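Local coordinates for CofB (Escherichia coli, PDB 5AX6), which is a minor pilin subunit that forms a homotrimer and probably takes part in assembly of the type IVb pilus CFA/III of human enterotoxigenic strains, at residues A[444-447]-A[452-455]; A[61-66]-A[224-229]; A[341-346]-A[390-395]. All coordinates share one frame; numbering follows the deposited sequence. Where two conformers were deposited one is given.

Interaction 1 of 3, residues A[444-447]-A[452-455]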
loop_
_atom_site.group_PDB
_atom_site.type_symbol
_atom_site.label_atom_id
_atom_site.label_comp_id
_atom_site.label_asym_id
_atom_site.label_seq_id
_atom_site.Cartn_x
_atom_site.Cartn_y
_atom_site.Cartn_z
ATOM N N ILE A 444 7.501 -42.719 -24.991
ATOM C CA ILE A 444 7.908 -42.176 -23.706
ATOM C C ILE A 444 6.687 -42.092 -22.808
ATOM O O ILE A 444 5.674 -41.497 -23.165
ATOM C CB ILE A 444 8.582 -40.795 -23.854
ATOM C CG1 ILE A 444 9.883 -40.946 -24.664
ATOM C CG2 ILE A 444 8.903 -40.222 -22.480
ATOM C CD1 ILE A 444 10.447 -39.640 -25.270
ATOM N N GLN A 445 6.789 -42.723 -21.647
ATOM C CA GLN A 445 5.675 -42.818 -20.718
ATOM C C GLN A 445 6.000 -42.083 -19.430
ATOM O O GLN A 445 7.142 -42.111 -18.964
ATOM C CB GLN A 445 5.365 -44.290 -20.415
ATOM C CG GLN A 445 4.082 -44.544 -19.621
ATOM C CD GLN A 445 3.712 -46.023 -19.640
ATOM O OE1 GLN A 445 3.384 -46.576 -20.691
ATOM N NE2 GLN A 445 3.790 -46.669 -18.489
ATOM N N VAL A 446 4.991 -41.428 -18.872
ATOM C CA VAL A 446 5.116 -40.755 -17.596
ATOM C C VAL A 446 4.061 -41.298 -16.667
ATOM O O VAL A 446 2.877 -41.305 -17.011
ATOM C CB VAL A 446 4.954 -39.220 -17.738
ATOM C CG1 VAL A 446 4.842 -38.555 -16.360
ATOM C CG2 VAL A 446 6.132 -38.640 -18.554
ATOM N N ASN A 447 4.500 -41.724 -15.490
ATOM C CA ASN A 447 3.624 -42.229 -14.448
ATOM C C ASN A 447 3.936 -41.551 -13.124
ATOM O O ASN A 447 4.984 -40.932 -12.979
ATOM C CB ASN A 447 3.773 -43.746 -14.309
ATOM C CG ASN A 447 3.492 -44.469 -15.612
ATOM O OD1 ASN A 447 4.415 -44.909 -16.312
ATOM N ND2 ASN A 447 2.216 -44.569 -15.958
ATOM N N LYS A 452 6.260 -39.785 -6.227
ATOM C CA LYS A 452 7.290 -39.829 -7.263
ATOM C C LYS A 452 6.725 -39.713 -8.683
ATOM O O LYS A 452 5.617 -40.169 -8.955
ATOM C CB LYS A 452 8.107 -41.125 -7.173
ATOM C CG LYS A 452 8.788 -41.370 -5.828
ATOM C CD LYS A 452 9.950 -40.402 -5.600
ATOM C CE LYS A 452 10.760 -40.785 -4.361
ATOM N NZ LYS A 452 12.031 -39.998 -4.246
ATOM N N TRP A 453 7.503 -39.093 -9.571
ATOM C CA TRP A 453 7.294 -39.192 -11.019
ATOM C C TRP A 453 8.208 -40.251 -11.592
ATOM O O TRP A 453 9.389 -40.275 -11.272
ATOM C CB TRP A 453 7.614 -37.883 -11.757
ATOM C CG TRP A 453 6.683 -36.723 -11.551
ATOM C CD1 TRP A 453 6.961 -35.581 -10.865
ATOM C CD2 TRP A 453 5.364 -36.564 -12.081
ATOM N NE1 TRP A 453 5.890 -34.729 -10.909
ATOM C CE2 TRP A 453 4.893 -35.304 -11.659
ATOM C CE3 TRP A 453 4.532 -37.359 -12.884
ATOM C CZ2 TRP A 453 3.627 -34.819 -11.993
ATOM C CZ3 TRP A 453 3.272 -36.887 -13.205
ATOM C CH2 TRP A 453 2.827 -35.624 -12.762
ATOM N N TYR A 454 7.682 -41.092 -12.478
ATOM C CA TYR A 454 8.515 -42.056 -13.185
ATOM C C TYR A 454 8.467 -41.821 -14.675
ATOM O O TYR A 454 7.397 -41.857 -15.265
ATOM C CB TYR A 454 8.065 -43.486 -12.897
ATOM C CG TYR A 454 8.008 -43.813 -11.426
ATOM C CD1 TYR A 454 9.145 -44.228 -10.742
ATOM C CD2 TYR A 454 6.817 -43.703 -10.726
ATOM C CE1 TYR A 454 9.087 -44.530 -9.380
ATOM C CE2 TYR A 454 6.754 -44.005 -9.370
ATOM C CZ TYR A 454 7.892 -44.418 -8.713
ATOM O OH TYR A 454 7.822 -44.724 -7.373
ATOM N N ILE A 455 9.627 -41.592 -15.280
ATOM C CA ILE A 455 9.684 -41.385 -16.714
ATOM C C ILE A 455 10.499 -42.506 -17.318
ATOM O O ILE A 455 11.646 -42.736 -16.921
ATOM C CB ILE A 455 10.304 -40.019 -17.104
ATOM C CG1 ILE A 455 9.538 -38.863 -16.444
ATOM C CG2 ILE A 455 10.225 -39.834 -18.610
ATOM C CD1 ILE A 455 10.185 -38.297 -15.191
HETATM O O HOH W 1 6.965 -44.400 -16.768
#

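Interaction 2 of 3, residues A[61-66]-A[224-229]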
loop_
_atom_site.group_PDB
_atom_site.type_symbol
_atom_site.label_atom_id
_atom_site.label_comp_id
_atom_site.label_asym_id
_atom_site.label_seq_id
_atom_site.Cartn_x
_atom_site.Cartn_y
_atom_site.Cartn_z
ATOM N N LYS A 61 -21.382 30.843 25.970
ATOM C CA LYS A 61 -20.452 29.704 25.992
ATOM C C LYS A 61 -20.888 28.631 26.979
ATOM O O LYS A 61 -20.670 27.443 26.755
ATOM C CB LYS A 61 -19.036 30.165 26.339
ATOM C CG LYS A 61 -18.459 31.201 25.409
ATOM C CD LYS A 61 -17.032 31.497 25.828
ATOM C CE LYS A 61 -16.428 32.612 25.021
ATOM N NZ LYS A 61 -15.016 32.830 25.440
ATOM N N ASP A 62 -21.479 29.062 28.088
ATOM C CA ASP A 62 -22.064 28.150 29.064
ATOM C C ASP A 62 -23.415 27.664 28.541
ATOM O O ASP A 62 -24.275 28.477 28.216
ATOM C CB ASP A 62 -22.214 28.863 30.420
ATOM C CG ASP A 62 -22.659 27.933 31.549
ATOM O OD1 ASP A 62 -23.407 26.959 31.310
ATOM O OD2 ASP A 62 -22.264 28.201 32.701
ATOM N N LEU A 63 -23.595 26.349 28.449
ATOM C CA LEU A 63 -24.855 25.781 27.964
ATOM C C LEU A 63 -26.076 26.276 28.744
ATOM O O LEU A 63 -27.211 26.250 28.242
ATOM C CB LEU A 63 -24.799 24.258 28.019
ATOM C CG LEU A 63 -24.059 23.575 26.869
ATOM C CD1 LEU A 63 -23.714 22.133 27.243
ATOM C CD2 LEU A 63 -24.906 23.621 25.601
ATOM N N ASN A 64 -25.844 26.730 29.972
ATOM C CA ASN A 64 -26.947 27.118 30.836
ATOM C C ASN A 64 -27.205 28.619 30.851
ATOM O O ASN A 64 -28.143 29.082 31.493
ATOM C CB ASN A 64 -26.692 26.605 32.257
ATOM C CG ASN A 64 -26.655 25.097 32.314
ATOM O OD1 ASN A 64 -27.638 24.432 31.985
ATOM N ND2 ASN A 64 -25.514 24.541 32.710
ATOM N N SER A 65 -26.388 29.374 30.126
ATOM C CA SER A 65 -26.529 30.827 30.104
ATOM C C SER A 65 -27.637 31.251 29.162
ATOM O O SER A 65 -28.080 30.462 28.326
ATOM C CB SER A 65 -25.222 31.491 29.684
ATOM O OG SER A 65 -24.184 31.154 30.585
ATOM N N THR A 66 -28.074 32.503 29.300
ATOM C CA THR A 66 -29.151 33.050 28.481
ATOM C C THR A 66 -28.836 33.016 26.990
ATOM O O THR A 66 -27.774 33.474 26.571
ATOM C CB THR A 66 -29.435 34.505 28.838
ATOM O OG1 THR A 66 -29.390 34.664 30.260
ATOM C CG2 THR A 66 -30.804 34.921 28.288
ATOM N N ARG A 224 -33.057 22.334 21.536
ATOM C CA ARG A 224 -31.799 22.899 21.083
ATOM C C ARG A 224 -30.760 21.788 21.025
ATOM O O ARG A 224 -30.453 21.163 22.043
ATOM C CB ARG A 224 -31.340 24.027 22.011
ATOM C CG ARG A 224 -30.087 24.735 21.512
ATOM C CD ARG A 224 -29.579 25.746 22.514
ATOM N NE ARG A 224 -29.090 25.121 23.740
ATOM C CZ ARG A 224 -28.541 25.802 24.742
ATOM N NH1 ARG A 224 -28.423 27.120 24.649
ATOM N NH2 ARG A 224 -28.126 25.172 25.832
ATOM N N LEU A 225 -30.241 21.520 19.828
ATOM C CA LEU A 225 -29.199 20.520 19.664
ATOM C C LEU A 225 -27.859 21.222 19.545
ATOM O O LEU A 225 -27.694 22.078 18.670
ATOM C CB LEU A 225 -29.441 19.658 18.418
ATOM C CG LEU A 225 -30.802 18.992 18.233
ATOM C CD1 LEU A 225 -30.845 18.271 16.883
ATOM C CD2 LEU A 225 -31.047 18.009 19.361
ATOM N N SER A 226 -26.912 20.872 20.416
ATOM C CA SER A 226 -25.592 21.506 20.414
ATOM C C SER A 226 -24.546 20.583 19.811
ATOM O O SER A 226 -24.442 19.428 20.215
ATOM C CB SER A 226 -25.156 21.886 21.835
ATOM O OG SER A 226 -26.059 22.808 22.417
ATOM N N ILE A 227 -23.776 21.104 18.862
ATOM C CA ILE A 227 -22.687 20.341 18.246
ATOM C C ILE A 227 -21.352 21.026 18.487
ATOM O O ILE A 227 -21.230 22.239 18.308
ATOM C CB ILE A 227 -22.865 20.186 16.726
ATOM C CG1 ILE A 227 -24.305 19.806 16.371
ATOM C CG2 ILE A 227 -21.817 19.208 16.173
ATOM C CD1 ILE A 227 -24.657 18.355 16.635
ATOM N N ASP A 228 -20.352 20.250 18.890
ATOM C CA ASP A 228 -18.982 20.749 19.004
ATOM C C ASP A 228 -18.302 20.582 17.650
ATOM O O ASP A 228 -18.003 19.459 17.264
ATOM C CB ASP A 228 -18.222 19.966 20.095
ATOM C CG ASP A 228 -16.783 20.426 20.279
ATOM O OD1 ASP A 228 -16.292 21.275 19.497
ATOM O OD2 ASP A 228 -16.131 19.912 21.217
ATOM N N PRO A 229 -18.057 21.687 16.917
ATOM C CA PRO A 229 -17.499 21.503 15.568
ATOM C C PRO A 229 -16.086 20.946 15.579
ATOM O O PRO A 229 -15.610 20.503 14.532
ATOM C CB PRO A 229 -17.505 22.925 14.989
ATOM C CG PRO A 229 -17.386 23.805 16.202
ATOM C CD PRO A 229 -18.204 23.113 17.257
HETATM O O HOH W 2 -26.985 28.855 26.665
#

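Interaction 3 of 3, residues A[341-346]-A[390-395]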
loop_
_atom_site.group_PDB
_atom_site.type_symbol
_atom_site.label_atom_id
_atom_site.label_comp_id
_atom_site.label_asym_id
_atom_site.label_seq_id
_atom_site.Cartn_x
_atom_site.Cartn_y
_atom_site.Cartn_z
ATOM N N LYS A 341 -12.872 -22.023 -16.728
ATOM C CA LYS A 341 -11.598 -21.358 -16.517
ATOM C C LYS A 341 -10.632 -22.364 -15.917
ATOM O O LYS A 341 -11.049 -23.298 -15.233
ATOM C CB LYS A 341 -11.763 -20.132 -15.618
ATOM C CG LYS A 341 -12.636 -19.047 -16.249
ATOM C CD LYS A 341 -12.712 -17.779 -15.407
ATOM C CE LYS A 341 -13.757 -17.884 -14.306
ATOM N NZ LYS A 341 -14.377 -16.550 -14.026
ATOM N N GLU A 342 -9.346 -22.194 -16.208
ATOM C CA GLU A 342 -8.324 -23.095 -15.689
ATOM C C GLU A 342 -7.209 -22.289 -15.059
ATOM O O GLU A 342 -6.959 -21.160 -15.474
ATOM C CB GLU A 342 -7.748 -23.976 -16.800
ATOM C CG GLU A 342 -8.790 -24.751 -17.600
ATOM C CD GLU A 342 -9.196 -26.067 -16.955
ATOM O OE1 GLU A 342 -8.940 -26.264 -15.743
ATOM O OE2 GLU A 342 -9.776 -26.915 -17.671
ATOM N N LEU A 343 -6.516 -22.879 -14.086
ATOM C CA LEU A 343 -5.376 -22.221 -13.460
ATOM C C LEU A 343 -4.081 -22.973 -13.745
ATOM O O LEU A 343 -4.070 -24.199 -13.824
ATOM C CB LEU A 343 -5.578 -22.112 -11.948
ATOM C CG LEU A 343 -6.860 -21.414 -11.495
ATOM C CD1 LEU A 343 -6.911 -21.404 -9.975
ATOM C CD2 LEU A 343 -6.940 -20.005 -12.043
ATOM N N ARG A 344 -2.988 -22.236 -13.915
ATOM C CA ARG A 344 -1.680 -22.874 -14.074
ATOM C C ARG A 344 -0.598 -22.076 -13.367
ATOM O O ARG A 344 -0.770 -20.881 -13.103
ATOM C CB ARG A 344 -1.312 -23.015 -15.549
ATOM C CG ARG A 344 -0.993 -21.691 -16.218
ATOM C CD ARG A 344 -1.043 -21.842 -17.726
ATOM N NE ARG A 344 -0.659 -20.628 -18.428
ATOM C CZ ARG A 344 -1.504 -19.679 -18.794
ATOM N NH1 ARG A 344 -2.798 -19.781 -18.486
ATOM N NH2 ARG A 344 -1.053 -18.614 -19.446
ATOM N N THR A 345 0.526 -22.733 -13.093
ATOM C CA THR A 345 1.674 -22.067 -12.480
ATOM C C THR A 345 2.793 -21.927 -13.503
ATOM O O THR A 345 2.704 -22.438 -14.608
ATOM C CB THR A 345 2.218 -22.850 -11.263
ATOM O OG1 THR A 345 2.634 -24.148 -11.697
ATOM C CG2 THR A 345 1.157 -23.017 -10.193
ATOM N N ILE A 346 3.860 -21.247 -13.107
ATOM C CA ILE A 346 5.040 -21.097 -13.945
ATOM C C ILE A 346 5.815 -22.410 -13.990
ATOM O O ILE A 346 6.148 -22.976 -12.941
ATOM C CB ILE A 346 5.929 -19.968 -13.406
ATOM C CG1 ILE A 346 5.161 -18.637 -13.488
ATOM C CG2 ILE A 346 7.274 -19.919 -14.152
ATOM C CD1 ILE A 346 5.766 -17.523 -12.612
ATOM N N VAL A 390 -0.899 -22.472 -3.094
ATOM C CA VAL A 390 -2.262 -22.187 -2.684
ATOM C C VAL A 390 -3.101 -21.781 -3.888
ATOM O O VAL A 390 -2.630 -21.077 -4.778
ATOM C CB VAL A 390 -2.312 -21.063 -1.616
ATOM C CG1 VAL A 390 -3.743 -20.656 -1.321
ATOM C CG2 VAL A 390 -1.590 -21.501 -0.340
ATOM N N SER A 391 -4.346 -22.239 -3.929
ATOM C CA SER A 391 -5.250 -21.839 -4.994
ATOM C C SER A 391 -6.559 -21.353 -4.395
ATOM O O SER A 391 -6.906 -21.714 -3.271
ATOM C CB SER A 391 -5.495 -22.996 -5.969
ATOM O OG SER A 391 -6.114 -24.087 -5.312
ATOM N N PRO A 392 -7.283 -20.513 -5.140
ATOM C CA PRO A 392 -8.528 -19.946 -4.617
ATOM C C PRO A 392 -9.656 -20.960 -4.545
ATOM O O PRO A 392 -9.619 -21.986 -5.234
ATOM C CB PRO A 392 -8.866 -18.836 -5.622
ATOM C CG PRO A 392 -8.137 -19.202 -6.864
ATOM C CD PRO A 392 -6.921 -19.967 -6.459
ATOM N N ASP A 393 -10.644 -20.663 -3.703
ATOM C CA ASP A 393 -11.903 -21.402 -3.698
ATOM C C ASP A 393 -11.584 -22.890 -3.416
ATOM O O ASP A 393 -10.839 -23.129 -2.463
ATOM C CB ASP A 393 -12.654 -21.120 -5.006
ATOM C CG ASP A 393 -13.042 -19.635 -5.157
ATOM O OD1 ASP A 393 -14.102 -19.225 -4.623
ATOM O OD2 ASP A 393 -12.289 -18.872 -5.807
ATOM N N GLY A 394 -12.045 -23.896 -4.171
ATOM C CA GLY A 394 -12.729 -23.816 -5.446
ATOM C C GLY A 394 -11.980 -24.561 -6.546
ATOM O O GLY A 394 -12.600 -25.207 -7.399
ATOM N N ASN A 395 -10.648 -24.489 -6.526
ATOM C CA ASN A 395 -9.845 -24.927 -7.675
ATOM C C ASN A 395 -8.629 -25.794 -7.355
ATOM O O ASN A 395 -7.517 -25.288 -7.202
ATOM C CB ASN A 395 -9.369 -23.708 -8.455
ATOM C CG ASN A 395 -10.505 -22.920 -9.050
ATOM O OD1 ASN A 395 -10.967 -23.219 -10.147
ATOM N ND2 ASN A 395 -10.961 -21.896 -8.332
#

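Interaction 1 of 3, residues A[444-447]-A[452-455]
Tyr454 O has three neighbours: Asn447 N donates to it over 2.9 Å, with 169° at the hydrogen; Val446 CA approaches it to 3.4 Å in a CA-H...O contact; and a water lies within hydrogen-bonding distance of both Tyr454 O and Asn447 OD1 and can bridge them, side chain to backbone across the gap. In return Tyr454 N gives its hydrogen to Asn447 O at 2.7 Å, almost linearly (177°). This reciprocal pair is a hydrogen-bonded pair of the beta hairpin built from strands 438-448 and 452-463. The next rung, Val446 with Ile455, is a non-hydrogen-bonded one, with CA atoms 4.7 Å apart. On the face carrying Val446, CG1 stands anti to the backbone N (chi1 170°) and is thereby the methyl that meets Trp453, 3.7 Å from CE3. Val446 CG2 instead lies beside Ile455 CG1, the two side chains pointing the same way. Strand 398-409 covers this face through Leu401 and Ile405, and Trp453 NE1 bonds to Gln386. On the other face Gln445 NE2 reaches Asn447 OD1 at 2.9 Å, within both amide planes and on a lone pair, which, with the bonds to the second subunit, helps set the rotation of both amides. Their remaining ends turn to that subunit, Gln445 OE1 accepting from Arg430 N and Asn447 ND2 donating to Ala427 O of the neighbouring chain.

Interaction 2 of 3, residues A[61-66]-A[224-229]
Leu63 lays its CD2 methyl across the end of Arg224, 3.6 Å from NH2, and touches Ser226 OG at 3.5 Å. Leu63 and Arg224 are crossed rather than aligned. The polar bond comes from the backbone: Arg224 NH2 donates to Leu63 O at 2.8 Å (163° at the hydrogen), in the carbonyl plane on a lone pair and within the guanidinium plane. A bend at chi3 (67°) in the otherwise extended Arg224 chain turns the guanidinium edge to that oxygen. Its other amino group, NH1, donates to a water 3.0 Å away, and this water lies within bonding distance of Ser65 O and Asp62 O. These belong to a type I turn, Asp62 to Ser65, braced by an Asx turn in which Asn64 N bonds to Asp62 OD1 at 2.8 Å. The contact thus ties a loop of the pilin domain to strand 220-227 of its antiparallel sheet, where Ser226 OG bonds to Asp143 and Tyr181 makes a cation-pi contact with Arg224. The loop meets the arginine with neutral carbonyl and water oxygens, so the cross-contact bond is a charge-assisted hydrogen bond rather than a salt bridge; the ion pair to Asp143 is long and weak.

Interaction 3 of 3, residues A[341-346]-A[390-395]
Leu343 meets the turn 390-395 through a single methyl, CD1, which lies 3.7 Å from Asn395 CB and also touches the ring of Pro392. The contact is a carbon-only one, without hydrogen bonds across it, between strand 341-353, part of an antiparallel four-stranded sheet in the C-terminal domain, and a sharp turn that passes through a cis peptide between Asp393 and Gly394. CG of Leu343 sits beside the backbone N and CD1 continues the chain in an extended line (chi2 179°), which carries that methyl as far as the turn. The Asn395 side chain runs across Leu343 at about a right angle and offers CB and then CG.

In the next shell, the turn is closed on itself. Pro392 O accepts twice from Asn395, from the backbone N at 3.0 Å and from ND2 at 3.4 Å; both bonds are weak and consistent with Asn395 folding back on the turn. Gly394 takes a positive phi of 121°, a conformation suited to glycine. Leu343 in turn is fixed by its backbone, which bonds to Thr488 and to the hydroxyl of Ser487. The Cys388-Cys486 disulfide links the chain just before the turn to strand 478-487, and Thr345 OG1 bonds to Cys486 N.

Further out, Ser391 and Pro392 pair in an antiparallel arrangement with a strand of the third subunit, so that short strand 391-392 joins a beta ladder across the trimer interface. The same proline faces Leu343 with the CG-CD side of its ring, the two side chains meeting tip to tip, Leu343 CD1 3.8 Å from Pro392 CD.

The three contacts follow one another along an elongated chain and none touches another. Interaction 2 belongs to the pilin domain and lies on the opposite side of the chain's centre from the other two: its centre is about 83 Å from that of interaction 1 and about 61 Å from that of interaction 3. Interactions 1 and 3 share the C-terminal domain, with centres about 24 Å apart and nearest atoms about 11 Å apart. Interactions 1 and 3 also meet the second subunit, and all three touch the third, interaction 2 by packing on Gln48 of that chain. Subunit contacts are therefore found on both sides of the chain's centre, in keeping with a homotrimer.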